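Local coordinates for protein esterase D (Lactobacillus rhamnosus, PDB 3DKR) that probably hydrolyses carboxylic esters, as an alpha/beta hydrolase with a serine-type catalytic triad, at residues Pro65-Ile68 against Leu69-Gly72; Asp75-Trp78 against Ala79-Ser82; Phe106-Lys109 against Ala110-Thr113. All blocks are in the same frame, centred on the assembly; numbering follows the deposited sequence. Where two conformers were deposited one is given.

Interaction 1 of 3, residues Pro65-Ile68 against Leu69-Gly72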
loop_
_atom_site.group_PDB
_atom_site.type_symbol
_atom_site.label_atom_id
_atom_site.label_comp_id
_atom_site.label_asym_id
_atom_site.label_seq_id
_atom_site.Cartn_x
_atom_site.Cartn_y
_atom_site.Cartn_z
ATOM N N PRO A 65 13.250 -6.676 -13.047
ATOM C CA PRO A 65 11.806 -6.809 -12.790
ATOM C C PRO A 65 11.318 -8.223 -12.468
ATOM O O PRO A 65 10.341 -8.375 -11.740
ATOM C CB PRO A 65 11.168 -6.308 -14.086
ATOM C CG PRO A 65 12.188 -5.367 -14.657
ATOM C CD PRO A 65 13.502 -5.986 -14.326
ATOM N N LEU A 66 11.991 -9.247 -12.985
ATOM C CA LEU A 66 11.635 -10.630 -12.665
ATOM C C LEU A 66 11.795 -10.959 -11.185
ATOM O O LEU A 66 11.150 -11.888 -10.697
ATOM C CB LEU A 66 12.446 -11.610 -13.520
ATOM C CG LEU A 66 12.069 -11.580 -14.993
ATOM C CD1 LEU A 66 13.054 -12.409 -15.825
ATOM C CD2 LEU A 66 10.633 -12.059 -15.215
ATOM N N ASP A 67 12.646 -10.216 -10.472
ATOM C CA ASP A 67 12.814 -10.423 -9.028
ATOM C C ASP A 67 11.499 -10.277 -8.269
ATOM O O ASP A 67 11.288 -10.962 -7.252
ATOM C CB ASP A 67 13.816 -9.444 -8.441
ATOM C CG ASP A 67 15.256 -9.762 -8.830
ATOM O OD1 ASP A 67 15.533 -10.869 -9.366
ATOM O OD2 ASP A 67 16.110 -8.892 -8.568
ATOM N N ILE A 68 10.628 -9.400 -8.752
ATOM C CA ILE A 68 9.302 -9.215 -8.123
ATOM C C ILE A 68 8.549 -10.522 -8.175
ATOM O O ILE A 68 7.906 -10.945 -7.201
ATOM C CB ILE A 68 8.475 -8.112 -8.836
ATOM C CG1 ILE A 68 9.141 -6.740 -8.649
ATOM C CG2 ILE A 68 7.033 -8.106 -8.322
ATOM C CD1 ILE A 68 8.677 -5.665 -9.603
ATOM N N LEU A 69 8.659 -11.185 -9.331
ATOM C CA LEU A 69 7.902 -12.390 -9.615
ATOM C C LEU A 69 8.525 -13.641 -9.028
ATOM O O LEU A 69 7.810 -14.601 -8.746
ATOM C CB LEU A 69 7.786 -12.569 -11.130
ATOM C CG LEU A 69 7.045 -11.456 -11.872
ATOM C CD1 LEU A 69 7.263 -11.526 -13.373
ATOM C CD2 LEU A 69 5.552 -11.526 -11.564
ATOM N N THR A 70 9.850 -13.657 -8.875
ATOM C CA THR A 70 10.541 -14.878 -8.419
ATOM C C THR A 70 11.064 -14.839 -6.980
ATOM O O THR A 70 11.332 -15.898 -6.398
ATOM C CB THR A 70 11.740 -15.224 -9.327
ATOM O OG1 THR A 70 12.773 -14.254 -9.152
ATOM C CG2 THR A 70 11.312 -15.293 -10.790
ATOM N N LYS A 71 11.220 -13.639 -6.414
ATOM C CA LYS A 71 11.771 -13.486 -5.063
ATOM C C LYS A 71 10.798 -12.848 -4.066
ATOM O O LYS A 71 11.136 -12.691 -2.894
ATOM C CB LYS A 71 13.087 -12.703 -5.099
ATOM C CG LYS A 71 14.153 -13.360 -5.963
ATOM C CD LYS A 71 15.502 -12.701 -5.798
ATOM C CE LYS A 71 16.501 -13.241 -6.817
ATOM N NZ LYS A 71 16.426 -14.725 -6.974
ATOM N N GLY A 72 9.599 -12.491 -4.515
ATOM C CA GLY A 72 8.570 -11.993 -3.604
ATOM C C GLY A 72 7.292 -12.775 -3.800
ATOM O O GLY A 72 7.080 -13.372 -4.852
#
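Leu69 brings its CD1 methyl to within 3.9 Å of CD2 of Leu66, a branch-to-branch contact along one turn of the short helix 66-71. In this alpha/beta hydrolase the helix packs against helices 134-149 and 155-178, which belong to the insertion between strands 119-122 and 187-192, where the family usually carries its cap. Leu69 also touches Phe138, Tyr161 and Leu162 of those helices, a largely apolar setting that suits a branched aliphatic chain. The carbonyl Leu66 O is approached by three donors: Thr70 N at 2.9 Å makes the sound bond, while Leu69 N and Thr70 OG1, the latter 3.3 Å from Leu66 O, add weak ones. Thr70 can reach back in this way because chi1 of 69° sets OG1 between its N and carbonyl carbon, and a beta-hydroxyl is short enough to fold onto the preceding turn. One residue on, Lys71 N donates to Asp67 O at 2.8 Å. The side chains of the same two residues run alongside each other, pointing the same way, and touch through Asp67 OD1 and Lys71 CE at 3.6 Å. The other carboxylate oxygen, Asp67 OD2, is bonded to Thr62 OG1. No salt bridge closes the pair: with the lysine chain bent at its last torsion (chi4 -43°), Lys71 NZ lies 4.6 Å from Asp67 OD1.

Interaction 2 of 3, residues Asp75-Trp78 against Ala79-Ser82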
loop_
_atom_site.group_PDB
_atom_site.type_symbol
_atom_site.label_atom_id
_atom_site.label_comp_id
_atom_site.label_asym_id
_atom_site.label_seq_id
_atom_site.Cartn_x
_atom_site.Cartn_y
_atom_site.Cartn_z
ATOM N N ASP A 75 2.867 -14.037 0.881
ATOM C CA ASP A 75 3.188 -14.524 2.213
ATOM C C ASP A 75 4.418 -13.822 2.768
ATOM O O ASP A 75 4.421 -13.381 3.926
ATOM C CB ASP A 75 3.321 -16.053 2.209
ATOM C CG ASP A 75 2.015 -16.730 1.850
ATOM O OD1 ASP A 75 0.967 -16.397 2.466
ATOM O OD2 ASP A 75 2.028 -17.553 0.905
ATOM N N ILE A 76 5.444 -13.665 1.936
ATOM C CA ILE A 76 6.656 -12.916 2.339
ATOM C C ILE A 76 6.294 -11.467 2.669
ATOM O O ILE A 76 6.712 -10.921 3.702
ATOM C CB ILE A 76 7.748 -12.967 1.240
ATOM C CG1 ILE A 76 8.268 -14.397 1.090
ATOM C CG2 ILE A 76 8.880 -12.002 1.549
ATOM C CD1 ILE A 76 9.160 -14.628 -0.121
ATOM N N TRP A 77 5.504 -10.850 1.796
ATOM C CA TRP A 77 5.156 -9.437 1.959
ATOM C C TRP A 77 4.291 -9.242 3.198
ATOM O O TRP A 77 4.391 -8.208 3.877
ATOM C CB TRP A 77 4.448 -8.893 0.714
ATOM C CG TRP A 77 5.285 -9.051 -0.517
ATOM C CD1 TRP A 77 6.645 -9.003 -0.591
ATOM C CD2 TRP A 77 4.811 -9.242 -1.854
ATOM N NE1 TRP A 77 7.055 -9.167 -1.899
ATOM C CE2 TRP A 77 5.947 -9.329 -2.692
ATOM C CE3 TRP A 77 3.538 -9.377 -2.426
ATOM C CZ2 TRP A 77 5.841 -9.536 -4.072
ATOM C CZ3 TRP A 77 3.442 -9.577 -3.805
ATOM C CH2 TRP A 77 4.585 -9.650 -4.605
ATOM N N TRP A 78 3.454 -10.223 3.505
ATOM C CA TRP A 78 2.674 -10.166 4.746
ATOM C C TRP A 78 3.590 -10.249 5.971
ATOM O O TRP A 78 3.452 -9.466 6.915
ATOM C CB TRP A 78 1.605 -11.263 4.761
ATOM C CG TRP A 78 0.871 -11.444 6.066
ATOM C CD1 TRP A 78 0.672 -12.617 6.719
ATOM C CD2 TRP A 78 0.227 -10.429 6.861
ATOM N NE1 TRP A 78 -0.055 -12.415 7.867
ATOM C CE2 TRP A 78 -0.336 -11.080 7.985
ATOM C CE3 TRP A 78 0.073 -9.048 6.737
ATOM C CZ2 TRP A 78 -1.043 -10.393 8.976
ATOM C CZ3 TRP A 78 -0.640 -8.354 7.740
ATOM C CH2 TRP A 78 -1.177 -9.034 8.838
ATOM N N ALA A 79 4.540 -11.176 5.972
ATOM C CA ALA A 79 5.509 -11.233 7.080
ATOM C C ALA A 79 6.271 -9.897 7.219
ATOM O O ALA A 79 6.538 -9.425 8.328
ATOM C CB ALA A 79 6.509 -12.369 6.859
ATOM N N GLU A 80 6.627 -9.297 6.093
ATOM C CA GLU A 80 7.378 -8.036 6.111
ATOM C C GLU A 80 6.518 -6.899 6.674
ATOM O O GLU A 80 6.998 -6.063 7.442
ATOM C CB GLU A 80 7.918 -7.710 4.714
ATOM C CG GLU A 80 9.033 -8.689 4.325
ATOM C CD GLU A 80 9.509 -8.632 2.868
ATOM O OE1 GLU A 80 8.778 -8.168 1.970
ATOM O OE2 GLU A 80 10.671 -9.057 2.624
ATOM N N SER A 81 5.247 -6.887 6.302
ATOM C CA SER A 81 4.315 -5.859 6.792
ATOM C C SER A 81 4.100 -6.011 8.287
ATOM O O SER A 81 4.083 -5.021 9.033
ATOM C CB SER A 81 2.964 -5.980 6.087
ATOM O OG SER A 81 3.066 -5.834 4.677
ATOM N N SER A 82 3.931 -7.246 8.728
ATOM C CA SER A 82 3.733 -7.553 10.147
ATOM C C SER A 82 4.953 -7.134 10.976
ATOM O O SER A 82 4.836 -6.589 12.094
ATOM C CB SER A 82 3.474 -9.054 10.316
ATOM O OG SER A 82 2.306 -9.468 9.615
#
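Trp77 O is gripped twice by one residue: Ser81 N at 2.9 Å and Ser81 OG at 2.8 Å reach it from opposite faces of the carbonyl plane. Serine suits this turn because OG, held beside its own backbone N (chi1 -59°), folds back to the carbonyl four residues earlier, a common way for serine to satisfy its hydroxyl within a helix. Ser82 N bonds Trp78 O nearly in line with the carbonyl. In one of two conformers, hence less certainly, Ser82 OG bonds Trp78 O from above the carbonyl plane and lies 3.3 Å over the centre of the Trp78 ring. Glu80 instead stretches out beside Ile76, its OE2 3.6 Å from Ile76 CG2, while OE1 meets the edge of the other indole in plane, 3.4 Å from Trp77 CD1. Ser58 ties these two side chains to one loop, its OG bonded to Glu80 OE2 and its O to Trp77 NE1, which probably fixes the rotation of both flat groups. From helix 74-89, the buried Trp77, its side chain about 11 Å from that of the predicted nucleophile Ser101, reaches Leu102 and Phe106 of helix 101-113 as well as Gln165 and Ile169 of helix 155-178.

Interaction 3 of 3, residues Phe106-Lys109 against Ala110-Thr113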
loop_
_atom_site.group_PDB
_atom_site.type_symbol
_atom_site.label_atom_id
_atom_site.label_comp_id
_atom_site.label_asym_id
_atom_site.label_seq_id
_atom_site.Cartn_x
_atom_site.Cartn_y
_atom_site.Cartn_z
ATOM N N PHE A 106 -2.331 -5.620 3.035
ATOM C CA PHE A 106 -1.647 -5.960 4.278
ATOM C C PHE A 106 -2.016 -5.000 5.414
ATOM O O PHE A 106 -2.113 -5.420 6.560
ATOM C CB PHE A 106 -0.139 -6.023 4.059
ATOM C CG PHE A 106 0.243 -6.932 2.916
ATOM C CD1 PHE A 106 -0.198 -8.243 2.898
ATOM C CD2 PHE A 106 1.000 -6.467 1.847
ATOM C CE1 PHE A 106 0.134 -9.089 1.839
ATOM C CE2 PHE A 106 1.337 -7.306 0.802
ATOM C CZ PHE A 106 0.893 -8.606 0.788
ATOM N N ALA A 107 -2.255 -3.724 5.094
ATOM C CA ALA A 107 -2.732 -2.775 6.114
ATOM C C ALA A 107 -4.044 -3.234 6.708
ATOM O O ALA A 107 -4.239 -3.202 7.924
ATOM C CB ALA A 107 -2.898 -1.372 5.538
ATOM N N MET A 108 -4.950 -3.692 5.848
ATOM C CA MET A 108 -6.250 -4.156 6.321
ATOM C C MET A 108 -6.087 -5.448 7.110
ATOM O O MET A 108 -6.740 -5.614 8.146
ATOM C CB MET A 108 -7.242 -4.299 5.173
ATOM C CG MET A 108 -7.613 -2.977 4.500
ATOM S SD MET A 108 -8.122 -1.633 5.621
ATOM C CE MET A 108 -9.377 -2.467 6.606
ATOM N N LYS A 109 -5.230 -6.364 6.661
ATOM C CA LYS A 109 -5.036 -7.609 7.403
ATOM C C LYS A 109 -4.401 -7.322 8.772
ATOM O O LYS A 109 -4.702 -7.996 9.762
ATOM C CB LYS A 109 -4.210 -8.627 6.618
ATOM C CG LYS A 109 -4.317 -10.037 7.165
ATOM C CD LYS A 109 -3.504 -11.020 6.346
ATOM C CE LYS A 109 -3.654 -12.448 6.856
ATOM N NZ LYS A 109 -4.953 -13.075 6.466
ATOM N N ALA A 110 -3.547 -6.299 8.826
ATOM C CA ALA A 110 -2.987 -5.827 10.092
ATOM C C ALA A 110 -4.080 -5.351 11.047
ATOM O O ALA A 110 -4.117 -5.761 12.214
ATOM C CB ALA A 110 -1.971 -4.714 9.828
ATOM N N LEU A 111 -4.988 -4.508 10.557
ATOM C CA LEU A 111 -6.100 -4.039 11.400
ATOM C C LEU A 111 -6.937 -5.227 11.911
ATOM O O LEU A 111 -7.386 -5.240 13.070
ATOM C CB LEU A 111 -6.981 -3.032 10.663
ATOM C CG LEU A 111 -6.304 -1.708 10.306
ATOM C CD1 LEU A 111 -7.246 -0.815 9.513
ATOM C CD2 LEU A 111 -5.802 -0.997 11.549
ATOM N N GLU A 112 -7.145 -6.212 11.045
ATOM C CA GLU A 112 -7.945 -7.393 11.391
ATOM C C GLU A 112 -7.285 -8.308 12.428
ATOM O O GLU A 112 -7.981 -8.927 13.236
ATOM C CB GLU A 112 -8.191 -8.237 10.140
ATOM C CG GLU A 112 -9.064 -7.597 9.072
ATOM C CD GLU A 112 -9.041 -8.335 7.711
ATOM O OE1 GLU A 112 -8.228 -9.272 7.521
ATOM O OE2 GLU A 112 -9.882 -7.965 6.848
ATOM N N THR A 113 -5.967 -8.478 12.348
ATOM C CA THR A 113 -5.312 -9.612 13.033
ATOM C C THR A 113 -4.127 -9.300 13.954
ATOM O O THR A 113 -3.701 -10.186 14.709
ATOM C CB THR A 113 -4.836 -10.677 12.012
ATOM O OG1 THR A 113 -3.729 -10.175 11.265
ATOM C CG2 THR A 113 -5.966 -11.081 11.065
HETATM O O HOH W 1 -7.400 -11.871 7.362
#
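Leu111 sets its CD1 methyl against the end of Met108, 4.0 Å from CE and 4.1 Å from SD. The methionine chain is folded at both of its later torsions (chi2 -50°, chi3 -51°), and this flexible, apolar residue also fills space against Val176 and, together with Leu111, against Thr187 of strand 187-192. The helix, 101-113, is the one that follows the nucleophile elbow of the alpha/beta hydrolase fold, with the predicted nucleophile Ser101 at its start, and it links strands 94-99 and 119-122 in a beta-alpha-beta unit. In the last turn Thr113 OG1 donates to Lys109 O at 2.8 Å from well above the carbonyl plane; threonine suits this place, where its hydroxyl adds to a weak bond from Thr113 N. Glu112 crosses Lys109 at about a right angle, and its CG packs 3.2 Å from Met108 O. A water accepts from Lys109 NZ at 2.9 Å and donates to Glu112 OE1 at 2.7 Å. With an alanine here in place of Glu112, that water would probably lose its acceptor and Lys109 its bridged counter-charge. Lys109 also touches Phe172 and Val176 of helix 155-178, and makes a cation-pi contact with Trp78. The two opposite charges, 5.1 Å apart between Lys109 NZ and Glu112 OE1, are thus joined by water and not by a direct salt bridge, which probably eases keeping the Glu112 carboxylate in a buried place.

All three contacts are local ones between successive turns of a helix, but the helices differ in place. Interaction 3 is the most buried, on the helix after the nucleophile, against the central sheet. Interactions 1 and 2 are only partly buried; interaction 1 lies farthest out, its centre about 18 Å from the centre of the chain, and away from the annotated sites. Helix 155-178 lies against all three. Interactions 2 and 3 touch directly, Trp77 CB meeting Phe106 CE2 at 3.5 Å, while interaction 1 reaches interaction 2 through Gly72 and the Trp77 ring. Serine and threonine hydroxyls bond back to carbonyls throughout, weakly in interaction 1; aromatic rings mark interaction 2, and a water-bridged charge pair interaction 3.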